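Local coordinates for protein phosphoglycerate kinase (Coxiella burnetii, PDB 4NG4) that catalyses the reversible transfer of a phosphoryl group between 1,3-bisphosphoglycerate and ADP, the glycolytic step that yields 3-phosphoglycerate and ATP, at residues 207-210 with 211-215; 226-229 with 230-234; 247-250 with 251-254; 253-256 with 257-261. One frame throughout, in Å; residues are numbered along the deposited sequence.

Interaction 1: 207-210 with 211-215; sequences TKIH and LLENL. With ADP (adenosine-5'-diphosphate), chain E.
I209 overlaps L212 one turn further on. Their CD1 methyls meet at 4.3 Å, a loose apolar contact on the flank of the helix. The L212 side chain runs beside the carbonyl oxygen of K208. That oxygen accepts L212 N at 3.0 Å, with an N-H...O angle of 162°, and a weak bond from L211 N. K208 is the N-cap residue, so its carbonyl opens the helical bonding while its side chain leaves in another direction. The chain is extended beyond CG and carries NZ to the ADP diphosphate. There NZ bonds O2A of ADP at 2.7 Å and O3B of ADP at 2.8 Å. N323 OD1 and G201 O also bond this amine.

The helix, 209-216, is the crossover of a beta-alpha-beta unit between parallel strands 196-202 and 221-226. L212 and L215 pack on strand 196-202, and L211 faces helix 380-387.

On the more open side, the H210 and E213 side chains run roughly perpendicular to one another. With CG anti to the backbone N (chi1 -173°), the imidazole of H210 reaches alongside the next turn. E213 OE2 approaches it obliquely, 3.9 Å from H210 CD2. H210 NE2 stays 5.0 Å from E213 OE2, too far for an ion pair.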
loop_
_atom_site.group_PDB
_atom_site.type_symbol
_atom_site.label_atom_id
_atom_site.label_comp_id
_atom_site.label_asym_id
_atom_site.label_seq_id
_atom_site.Cartn_x
_atom_site.Cartn_y
_atom_site.Cartn_z
ATOM N N THR A 207 -13.004 -4.631 7.092
ATOM C CA THR A 207 -12.099 -4.379 5.983
ATOM C C THR A 207 -10.672 -4.735 6.340
ATOM O O THR A 207 -9.805 -4.694 5.467
ATOM C CB THR A 207 -12.107 -2.913 5.606
ATOM O OG1 THR A 207 -11.919 -2.151 6.788
ATOM C CG2 THR A 207 -13.424 -2.517 4.987
ATOM N N LYS A 208 -10.422 -5.083 7.606
ATOM C CA LYS A 208 -9.059 -5.351 8.066
ATOM C C LYS A 208 -8.862 -6.641 8.876
ATOM O O LYS A 208 -7.776 -6.886 9.427
ATOM C CB LYS A 208 -8.548 -4.119 8.828
ATOM C CG LYS A 208 -8.493 -2.902 7.913
ATOM C CD LYS A 208 -7.473 -1.866 8.313
ATOM C CE LYS A 208 -7.232 -0.925 7.125
ATOM N NZ LYS A 208 -6.403 0.259 7.456
ATOM N N ILE A 209 -9.891 -7.483 8.901
ATOM C CA ILE A 209 -9.885 -8.703 9.673
ATOM C C ILE A 209 -8.894 -9.713 9.113
ATOM O O ILE A 209 -8.280 -10.477 9.861
ATOM C CB ILE A 209 -11.287 -9.327 9.700
ATOM C CG1 ILE A 209 -11.398 -10.371 10.828
ATOM C CG2 ILE A 209 -11.640 -9.940 8.340
ATOM C CD1 ILE A 209 -11.264 -9.787 12.202
ATOM N N HIS A 210 -8.741 -9.735 7.800
ATOM C CA HIS A 210 -7.868 -10.723 7.180
ATOM C C HIS A 210 -6.416 -10.307 7.425
ATOM O O HIS A 210 -5.535 -11.144 7.515
ATOM C CB HIS A 210 -8.208 -10.890 5.685
ATOM C CG HIS A 210 -7.469 -11.999 5.008
ATOM N ND1 HIS A 210 -7.377 -12.086 3.635
ATOM C CD2 HIS A 210 -6.783 -13.061 5.498
ATOM C CE1 HIS A 210 -6.679 -13.160 3.304
ATOM N NE2 HIS A 210 -6.300 -13.766 4.416
ATOM N N LEU A 211 -6.187 -9.010 7.566
ATOM C CA LEU A 211 -4.868 -8.485 7.903
ATOM C C LEU A 211 -4.499 -8.814 9.332
ATOM O O LEU A 211 -3.383 -9.221 9.623
ATOM C CB LEU A 211 -4.830 -6.969 7.714
ATOM C CG LEU A 211 -3.526 -6.224 8.046
ATOM C CD1 LEU A 211 -2.276 -6.957 7.536
ATOM C CD2 LEU A 211 -3.579 -4.828 7.469
ATOM N N LEU A 212 -5.455 -8.649 10.229
ATOM C CA LEU A 212 -5.263 -9.038 11.617
ATOM C C LEU A 212 -4.908 -10.525 11.732
ATOM O O LEU A 212 -4.031 -10.897 12.526
ATOM C CB LEU A 212 -6.518 -8.699 12.422
ATOM C CG LEU A 212 -6.862 -7.197 12.441
ATOM C CD1 LEU A 212 -8.205 -6.919 13.099
ATOM C CD2 LEU A 212 -5.731 -6.395 13.122
ATOM N N GLU A 213 -5.546 -11.364 10.911
ATOM C CA GLU A 213 -5.355 -12.816 10.999
ATOM C C GLU A 213 -3.937 -13.224 10.651
ATOM O O GLU A 213 -3.335 -14.064 11.337
ATOM C CB GLU A 213 -6.356 -13.563 10.110
ATOM C CG GLU A 213 -7.576 -14.068 10.876
ATOM C CD GLU A 213 -8.822 -14.221 10.007
ATOM O OE1 GLU A 213 -9.927 -14.379 10.592
ATOM O OE2 GLU A 213 -8.699 -14.165 8.760
ATOM N N ASN A 214 -3.407 -12.624 9.591
ATOM C CA ASN A 214 -2.063 -12.956 9.122
ATOM C C ASN A 214 -1.017 -12.429 10.096
ATOM O O ASN A 214 -0.056 -13.119 10.395
ATOM C CB ASN A 214 -1.831 -12.391 7.708
ATOM C CG ASN A 214 -0.546 -12.927 7.040
ATOM O OD1 ASN A 214 -0.348 -14.130 6.907
ATOM N ND2 ASN A 214 0.303 -12.020 6.589
ATOM N N LEU A 215 -1.220 -11.211 10.596
ATOM C CA LEU A 215 -0.266 -10.591 11.526
ATOM C C LEU A 215 -0.257 -11.293 12.896
ATOM O O LEU A 215 0.763 -11.327 13.573
ATOM C CB LEU A 215 -0.544 -9.085 11.687
ATOM C CG LEU A 215 -0.425 -8.241 10.412
ATOM C CD1 LEU A 215 -0.940 -6.812 10.625
ATOM C CD2 LEU A 215 1.008 -8.246 9.883
HETATM P PB ADP E . -5.915 3.976 6.242
HETATM O O1B ADP E . -4.864 4.913 6.783
HETATM O O2B ADP E . -6.604 4.503 4.999
HETATM O O3B ADP E . -5.475 2.534 6.153
HETATM P PA ADP E . -8.489 3.288 7.310
HETATM O O1A ADP E . -8.946 3.298 5.871
HETATM O O2A ADP E . -8.449 1.962 8.023
HETATM O O3A ADP E . -7.021 3.965 7.426
HETATM O "O5'" ADP E . -9.482 4.296 8.101
HETATM C "C5'" ADP E . -9.034 5.528 8.683
HETATM C "C4'" ADP E . -10.150 6.563 8.676
HETATM O "O4'" ADP E . -11.141 6.202 9.645
HETATM C "C3'" ADP E . -9.636 7.963 9.021
HETATM O "O3'" ADP E . -9.904 8.885 7.954
HETATM C "C2'" ADP E . -10.336 8.341 10.322
HETATM O "O2'" ADP E . -10.857 9.673 10.313
HETATM C "C1'" ADP E . -11.455 7.313 10.498
HETATM N N9 ADP E . -11.609 6.912 11.935
HETATM C C8 ADP E . -10.672 6.327 12.720
HETATM N N7 ADP E . -11.164 6.122 13.970
HETATM C C5 ADP E . -12.434 6.572 14.005
HETATM C C6 ADP E . -13.525 6.655 15.008
HETATM N N6 ADP E . -13.362 6.205 16.277
HETATM N N1 ADP E . -14.702 7.199 14.606
HETATM C C2 ADP E . -14.916 7.666 13.352
HETATM N N3 ADP E . -13.966 7.622 12.398
HETATM C C4 ADP E . -12.729 7.098 12.656
#

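Interaction 2: 226-229 with 230-234. With ADP (adenosine-5'-diphosphate), chain E.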
loop_
_atom_site.group_PDB
_atom_site.type_symbol
_atom_site.label_atom_id
_atom_site.label_comp_id
_atom_site.label_asym_id
_atom_site.label_seq_id
_atom_site.Cartn_x
_atom_site.Cartn_y
_atom_site.Cartn_z
ATOM N N GLY A 226 -9.338 3.111 16.535
ATOM C CA GLY A 226 -10.564 3.609 15.893
ATOM C C GLY A 226 -11.759 2.669 15.951
ATOM O O GLY A 226 -11.931 1.900 16.915
ATOM N N GLY A 227 -12.581 2.734 14.900
ATOM C CA GLY A 227 -13.705 1.825 14.712
ATOM C C GLY A 227 -13.349 0.426 15.156
ATOM O O GLY A 227 -14.062 -0.172 15.973
ATOM N N ILE A 228 -12.237 -0.087 14.623
ATOM C CA ILE A 228 -11.707 -1.406 15.004
ATOM C C ILE A 228 -11.674 -1.544 16.528
ATOM O O ILE A 228 -12.297 -2.439 17.087
ATOM C CB ILE A 228 -10.271 -1.671 14.410
ATOM C CG1 ILE A 228 -10.308 -1.716 12.872
ATOM C CG2 ILE A 228 -9.685 -2.980 14.916
ATOM C CD1 ILE A 228 -8.940 -1.684 12.230
ATOM N N ALA A 229 -10.976 -0.636 17.203
ATOM C CA ALA A 229 -10.850 -0.723 18.659
ATOM C C ALA A 229 -12.212 -0.608 19.317
ATOM O O ALA A 229 -12.526 -1.349 20.246
ATOM C CB ALA A 229 -9.895 0.350 19.189
ATOM N N ASN A 230 -13.027 0.313 18.827
ATOM C CA ASN A 230 -14.380 0.460 19.357
ATOM C C ASN A 230 -15.201 -0.847 19.235
ATOM O O ASN A 230 -15.949 -1.207 20.137
ATOM C CB ASN A 230 -15.124 1.639 18.685
ATOM C CG ASN A 230 -14.432 2.996 18.898
ATOM O OD1 ASN A 230 -14.575 3.923 18.082
ATOM N ND2 ASN A 230 -13.691 3.117 19.978
ATOM N N THR A 231 -15.038 -1.558 18.127
ATOM C CA THR A 231 -15.681 -2.867 17.976
ATOM C C THR A 231 -15.158 -3.859 19.012
ATOM O O THR A 231 -15.933 -4.598 19.601
ATOM C CB THR A 231 -15.491 -3.484 16.545
ATOM O OG1 THR A 231 -15.973 -2.577 15.541
ATOM C CG2 THR A 231 -16.250 -4.786 16.415
ATOM N N PHE A 232 -13.851 -3.872 19.237
ATOM C CA PHE A 232 -13.251 -4.827 20.168
ATOM C C PHE A 232 -13.677 -4.570 21.615
ATOM O O PHE A 232 -14.042 -5.502 22.350
ATOM C CB PHE A 232 -11.725 -4.824 20.051
ATOM C CG PHE A 232 -11.194 -5.722 18.964
ATOM C CD1 PHE A 232 -10.923 -7.046 19.228
ATOM C CD2 PHE A 232 -10.954 -5.233 17.708
ATOM C CE1 PHE A 232 -10.430 -7.879 18.252
ATOM C CE2 PHE A 232 -10.471 -6.042 16.726
ATOM C CZ PHE A 232 -10.206 -7.382 16.995
ATOM N N LEU A 233 -13.632 -3.302 22.007
ATOM C CA LEU A 233 -14.106 -2.874 23.307
ATOM C C LEU A 233 -15.572 -3.289 23.575
ATOM O O LEU A 233 -15.961 -3.545 24.719
ATOM C CB LEU A 233 -13.967 -1.353 23.416
ATOM C CG LEU A 233 -12.589 -0.665 23.519
ATOM C CD1 LEU A 233 -12.749 0.852 23.649
ATOM C CD2 LEU A 233 -11.798 -1.187 24.702
ATOM N N LYS A 234 -16.389 -3.344 22.530
ATOM C CA LYS A 234 -17.797 -3.694 22.679
ATOM C C LYS A 234 -17.989 -5.225 22.692
ATOM O O LYS A 234 -18.883 -5.747 23.387
ATOM C CB LYS A 234 -18.608 -3.036 21.559
ATOM C CG LYS A 234 -20.105 -3.315 21.580
ATOM C CD LYS A 234 -20.828 -2.138 21.014
ATOM C CE LYS A 234 -22.187 -2.470 20.482
ATOM N NZ LYS A 234 -22.699 -1.197 19.839
HETATM P PB ADP E . -5.915 3.976 6.242
HETATM O O1B ADP E . -4.864 4.913 6.783
HETATM O O2B ADP E . -6.604 4.503 4.999
HETATM O O3B ADP E . -5.475 2.534 6.153
HETATM P PA ADP E . -8.489 3.288 7.310
HETATM O O1A ADP E . -8.946 3.298 5.871
HETATM O O2A ADP E . -8.449 1.962 8.023
HETATM O O3A ADP E . -7.021 3.965 7.426
HETATM O "O5'" ADP E . -9.482 4.296 8.101
HETATM C "C5'" ADP E . -9.034 5.528 8.683
HETATM C "C4'" ADP E . -10.150 6.563 8.676
HETATM O "O4'" ADP E . -11.141 6.202 9.645
HETATM C "C3'" ADP E . -9.636 7.963 9.021
HETATM O "O3'" ADP E . -9.904 8.885 7.954
HETATM C "C2'" ADP E . -10.336 8.341 10.322
HETATM O "O2'" ADP E . -10.857 9.673 10.313
HETATM C "C1'" ADP E . -11.455 7.313 10.498
HETATM N N9 ADP E . -11.609 6.912 11.935
HETATM C C8 ADP E . -10.672 6.327 12.720
HETATM N N7 ADP E . -11.164 6.122 13.970
HETATM C C5 ADP E . -12.434 6.572 14.005
HETATM C C6 ADP E . -13.525 6.655 15.008
HETATM N N6 ADP E . -13.362 6.205 16.277
HETATM N N1 ADP E . -14.702 7.199 14.606
HETATM C C2 ADP E . -14.916 7.666 13.352
HETATM N N3 ADP E . -13.966 7.622 12.398
HETATM C C4 ADP E . -12.729 7.098 12.656
#
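The start of helix 227-235 forms part of the adenine pocket, where strand 221-226 passes into the helix. G226 is the N-cap residue. It has a positive phi of 67° and no side chain, so the base can come close: G226 CA lies 3.2 Å from N7 of ADP. G226 O accepts the backbone N of N230 at 2.7 Å in a nearly straight bond. N230 CG is anti to its own carbonyl carbon (chi1 -60°), which folds the side chain back over the cap. Its OD1 then lies 3.2 Å from N6 of ADP.

G227 O takes two donors. T231 N bonds it at 2.7 Å, and T231 OG1 bonds it at 3.1 Å from above the carbonyl plane. The T231 hydroxyl therefore folds back on its own helix, and it also accepts from E246 N.

Further round, the I228 and F232 side chains run together off the same flank. I228 CG2 touches F232 CE2 at 3.6 Å, while I228 O sits at the ring edge. F232 and A229 pack on V224 of the strand. This glycine-led helix start after a parallel strand, set against the adenine, is consistent with the adenine pocket in the nucleotide-binding domain of phosphoglycerate kinases.

Interaction 3: 247-250 with 251-254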
loop_
_atom_site.group_PDB
_atom_site.type_symbol
_atom_site.label_atom_id
_atom_site.label_comp_id
_atom_site.label_asym_id
_atom_site.label_seq_id
_atom_site.Cartn_x
_atom_site.Cartn_y
_atom_site.Cartn_z
ATOM N N ASN A 247 -21.443 -3.967 14.743
ATOM C CA ASN A 247 -22.109 -4.994 15.552
ATOM C C ASN A 247 -22.019 -6.370 14.932
ATOM O O ASN A 247 -21.937 -7.377 15.634
ATOM C CB ASN A 247 -23.596 -4.665 15.737
ATOM C CG ASN A 247 -23.869 -3.694 16.883
ATOM O OD1 ASN A 247 -23.037 -2.859 17.233
ATOM N ND2 ASN A 247 -25.045 -3.802 17.466
ATOM N N GLU A 248 -22.052 -6.429 13.612
ATOM C CA GLU A 248 -22.101 -7.720 12.937
ATOM C C GLU A 248 -20.796 -8.495 13.006
ATOM O O GLU A 248 -20.753 -9.667 12.624
ATOM C CB GLU A 248 -22.605 -7.565 11.499
ATOM C CG GLU A 248 -24.123 -7.798 11.411
ATOM C CD GLU A 248 -24.755 -7.178 10.203
ATOM O OE1 GLU A 248 -24.019 -6.746 9.305
ATOM O OE2 GLU A 248 -25.997 -7.127 10.150
ATOM N N TRP A 249 -19.756 -7.851 13.534
ATOM C CA TRP A 249 -18.428 -8.452 13.645
ATOM C C TRP A 249 -17.974 -8.576 15.103
ATOM O O TRP A 249 -16.802 -8.837 15.366
ATOM C CB TRP A 249 -17.421 -7.619 12.833
ATOM C CG TRP A 249 -17.637 -7.729 11.360
ATOM C CD1 TRP A 249 -18.544 -7.052 10.607
ATOM C CD2 TRP A 249 -16.936 -8.587 10.460
ATOM N NE1 TRP A 249 -18.455 -7.438 9.289
ATOM C CE2 TRP A 249 -17.473 -8.380 9.175
ATOM C CE3 TRP A 249 -15.902 -9.508 10.618
ATOM C CZ2 TRP A 249 -17.008 -9.049 8.064
ATOM C CZ3 TRP A 249 -15.448 -10.176 9.518
ATOM C CH2 TRP A 249 -15.998 -9.946 8.252
ATOM N N LEU A 250 -18.901 -8.418 16.046
ATOM C CA LEU A 250 -18.574 -8.561 17.465
ATOM C C LEU A 250 -18.119 -9.987 17.787
ATOM O O LEU A 250 -17.154 -10.183 18.517
ATOM C CB LEU A 250 -19.764 -8.181 18.341
ATOM C CG LEU A 250 -20.260 -6.742 18.151
ATOM C CD1 LEU A 250 -21.594 -6.509 18.911
ATOM C CD2 LEU A 250 -19.178 -5.717 18.512
ATOM N N ASP A 251 -18.818 -10.982 17.254
ATOM C CA ASP A 251 -18.390 -12.369 17.410
ATOM C C ASP A 251 -17.003 -12.603 16.806
ATOM O O ASP A 251 -16.199 -13.358 17.363
ATOM C CB ASP A 251 -19.387 -13.333 16.755
ATOM C CG ASP A 251 -20.715 -13.381 17.472
ATOM O OD1 ASP A 251 -20.825 -12.804 18.569
ATOM O OD2 ASP A 251 -21.646 -14.011 16.933
ATOM N N ALA A 252 -16.741 -11.972 15.665
ATOM C CA ALA A 252 -15.442 -12.098 15.003
ATOM C C ALA A 252 -14.359 -11.488 15.879
ATOM O O ALA A 252 -13.321 -12.102 16.120
ATOM C CB ALA A 252 -15.459 -11.425 13.647
ATOM N N ALA A 253 -14.628 -10.282 16.366
ATOM C CA ALA A 253 -13.691 -9.556 17.217
ATOM C C ALA A 253 -13.422 -10.310 18.519
ATOM O O ALA A 253 -12.295 -10.341 19.010
ATOM C CB ALA A 253 -14.218 -8.162 17.508
ATOM N N GLN A 254 -14.459 -10.936 19.061
ATOM C CA GLN A 254 -14.348 -11.662 20.321
ATOM C C GLN A 254 -13.494 -12.889 20.141
ATOM O O GLN A 254 -12.623 -13.168 20.954
ATOM C CB GLN A 254 -15.731 -12.067 20.844
ATOM C CG GLN A 254 -15.751 -12.425 22.340
ATOM C CD GLN A 254 -16.865 -13.375 22.724
ATOM O OE1 GLN A 254 -17.705 -13.762 21.904
ATOM N NE2 GLN A 254 -16.865 -13.774 23.982
#
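The indole of W249 is met obliquely by A252 CB, 3.6 Å from W249 CE3. The methyl touches this one corner of the six-membered ring. V205 and S206, from the loop before helix 209-216, also touch the indole. W249 CG is anti to its carbonyl carbon (chi1 -70°), and this carries the ring to the flank of the helix where A252 emerges.

W249 is at the N-cap position of helix 250-263. A short 3-10 segment, 247-248, leads into it, and L250 N bonds N247 O at 3.2 Å. W249 O then accepts A253 N at 2.8 Å, with an N-H...O angle of 163°. L250 O accepts Q254 N at 2.9 Å, in a less straight bond of 148°. These two bonds close the first turn of the helix.

L250 and A253 pack on helix 227-235, L250 on T231 and K234, A253 on F232 and A235. D251 and Q254 stay exposed. N247 OD1 receives a hydrogen bond from K234 NZ, which ties the entry of this helix to the one before it.

The bonds across 247-254 are all between backbone atoms, and the side-chain touch is apolar. The indole has no acceptor atom for the first-turn amides. Instead it contributes a hydrophobic surface. The carboxylate of D251, in the first turn, would probably interact favourably with the positive end of the helix.

Interaction 4: 253-256 with 257-261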
loop_
_atom_site.group_PDB
_atom_site.type_symbol
_atom_site.label_atom_id
_atom_site.label_comp_id
_atom_site.label_asym_id
_atom_site.label_seq_id
_atom_site.Cartn_x
_atom_site.Cartn_y
_atom_site.Cartn_z
ATOM N N ALA A 253 -14.628 -10.282 16.366
ATOM C CA ALA A 253 -13.691 -9.556 17.217
ATOM C C ALA A 253 -13.422 -10.310 18.519
ATOM O O ALA A 253 -12.295 -10.341 19.010
ATOM C CB ALA A 253 -14.218 -8.162 17.508
ATOM N N GLN A 254 -14.459 -10.936 19.061
ATOM C CA GLN A 254 -14.348 -11.662 20.321
ATOM C C GLN A 254 -13.494 -12.889 20.141
ATOM O O GLN A 254 -12.623 -13.168 20.954
ATOM C CB GLN A 254 -15.731 -12.067 20.844
ATOM C CG GLN A 254 -15.751 -12.425 22.340
ATOM C CD GLN A 254 -16.865 -13.375 22.724
ATOM O OE1 GLN A 254 -17.705 -13.762 21.904
ATOM N NE2 GLN A 254 -16.865 -13.774 23.982
ATOM N N GLN A 255 -13.746 -13.616 19.068
ATOM C CA GLN A 255 -12.975 -14.813 18.770
ATOM C C GLN A 255 -11.532 -14.480 18.430
ATOM O O GLN A 255 -10.628 -15.250 18.732
ATOM C CB GLN A 255 -13.602 -15.553 17.607
ATOM C CG GLN A 255 -13.040 -16.932 17.383
ATOM C CD GLN A 255 -13.342 -17.422 16.004
ATOM O OE1 GLN A 255 -12.697 -17.021 15.025
ATOM N NE2 GLN A 255 -14.345 -18.287 15.901
ATOM N N PHE A 256 -11.313 -13.347 17.781
ATOM C CA PHE A 256 -9.951 -12.922 17.484
ATOM C C PHE A 256 -9.199 -12.577 18.774
ATOM O O PHE A 256 -8.021 -12.909 18.924
ATOM C CB PHE A 256 -9.938 -11.733 16.531
ATOM C CG PHE A 256 -8.564 -11.283 16.176
ATOM C CD1 PHE A 256 -7.874 -10.414 16.998
ATOM C CD2 PHE A 256 -7.938 -11.770 15.055
ATOM C CE1 PHE A 256 -6.591 -10.014 16.684
ATOM C CE2 PHE A 256 -6.660 -11.390 14.747
ATOM C CZ PHE A 256 -5.981 -10.508 15.564
ATOM N N TRP A 257 -9.892 -11.922 19.704
ATOM C CA TRP A 257 -9.326 -11.615 21.027
ATOM C C TRP A 257 -8.849 -12.893 21.696
ATOM O O TRP A 257 -7.772 -12.919 22.281
ATOM C CB TRP A 257 -10.337 -10.894 21.955
ATOM C CG TRP A 257 -9.653 -10.373 23.209
ATOM C CD1 TRP A 257 -9.005 -9.170 23.366
ATOM C CD2 TRP A 257 -9.508 -11.062 24.443
ATOM N NE1 TRP A 257 -8.476 -9.073 24.625
ATOM C CE2 TRP A 257 -8.765 -10.223 25.308
ATOM C CE3 TRP A 257 -9.924 -12.310 24.904
ATOM C CZ2 TRP A 257 -8.454 -10.586 26.616
ATOM C CZ3 TRP A 257 -9.614 -12.671 26.200
ATOM C CH2 TRP A 257 -8.890 -11.807 27.046
ATOM N N GLU A 258 -9.664 -13.943 21.611
ATOM C CA GLU A 258 -9.344 -15.216 22.258
ATOM C C GLU A 258 -8.148 -15.912 21.596
ATOM O O GLU A 258 -7.248 -16.370 22.279
ATOM C CB GLU A 258 -10.569 -16.122 22.263
ATOM C CG GLU A 258 -11.676 -15.591 23.170
ATOM C CD GLU A 258 -12.956 -16.425 23.120
ATOM O OE1 GLU A 258 -12.978 -17.462 22.398
ATOM O OE2 GLU A 258 -13.938 -16.034 23.809
ATOM N N LYS A 259 -8.141 -15.959 20.267
ATOM C CA LYS A 259 -7.006 -16.476 19.514
ATOM C C LYS A 259 -5.720 -15.807 19.955
ATOM O O LYS A 259 -4.679 -16.457 20.079
ATOM C CB LYS A 259 -7.186 -16.210 18.019
ATOM C CG LYS A 259 -7.994 -17.259 17.232
ATOM C CD LYS A 259 -8.779 -16.572 16.098
ATOM C CE LYS A 259 -8.777 -17.311 14.782
ATOM N NZ LYS A 259 -9.025 -16.343 13.684
ATOM N N ALA A 260 -5.791 -14.496 20.164
ATOM C CA ALA A 260 -4.635 -13.740 20.621
ATOM C C ALA A 260 -4.191 -14.221 21.993
ATOM O O ALA A 260 -3.000 -14.426 22.235
ATOM C CB ALA A 260 -4.943 -12.268 20.644
ATOM N N ALA A 261 -5.154 -14.428 22.875
ATOM C CA ALA A 261 -4.864 -14.870 24.229
ATOM C C ALA A 261 -4.039 -16.165 24.242
ATOM O O ALA A 261 -2.984 -16.213 24.867
ATOM C CB ALA A 261 -6.143 -15.039 25.010
#
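W257 N bonds A253 O at 3.0 Å. It is the first of four successive helical bonds. E258 N follows to Q254 O, K259 N to Q255 O at 3.0 Å, and A260 N to F256 O. K259 N makes the straightest of them, at 171°.

The side chains on the outer face meet only loosely. Q254 and E258 leave the helix in the same direction. Q254 NE2 is 3.7 Å from E258 OE2, and the amide and carboxylate planes are 65° apart. K259 slants across Q255. Q255 OE1 comes to 3.9 Å from K259 CE and 4.0 Å from K259 NZ. K259 is bent in mid-chain, so its methylenes lie along Q255 O before the amine turns off. That amine makes a long, weak ion pair with E213.

F256 has CG anti to the backbone N (chi1 -179°), which directs its ring to the buried side. There it packs on L212 and L216 of helix 209-216, and on L267. A260 joins it against L216 and L267. Q254 touches A235 of helix 227-235, so helix 250-263 lies against both helices that flank strand 221-226 in the chain.

Overall arrangement
The four contacts come in series along one part of the chain, in the nucleotide-binding domain. Interaction 1 is on helix 209-216, interaction 2 on helix 227-235, and interactions 3 and 4 on helix 250-263, where they share A253 and Q254. Their centres lie 10 to 14 Å apart. Strand 221-226, an outer strand of the parallel sheet of this domain, connects the first two helices. Interactions 1 and 2 both touch ADP, at the diphosphate and the adenine respectively, and K208 packs on I228. Helix 250-263 and its N-cap W249 pack on both helices: W249 meets I209, and the F256 ring lies against F232 and the L212 backbone. Two helix starts thus reach the nucleotide.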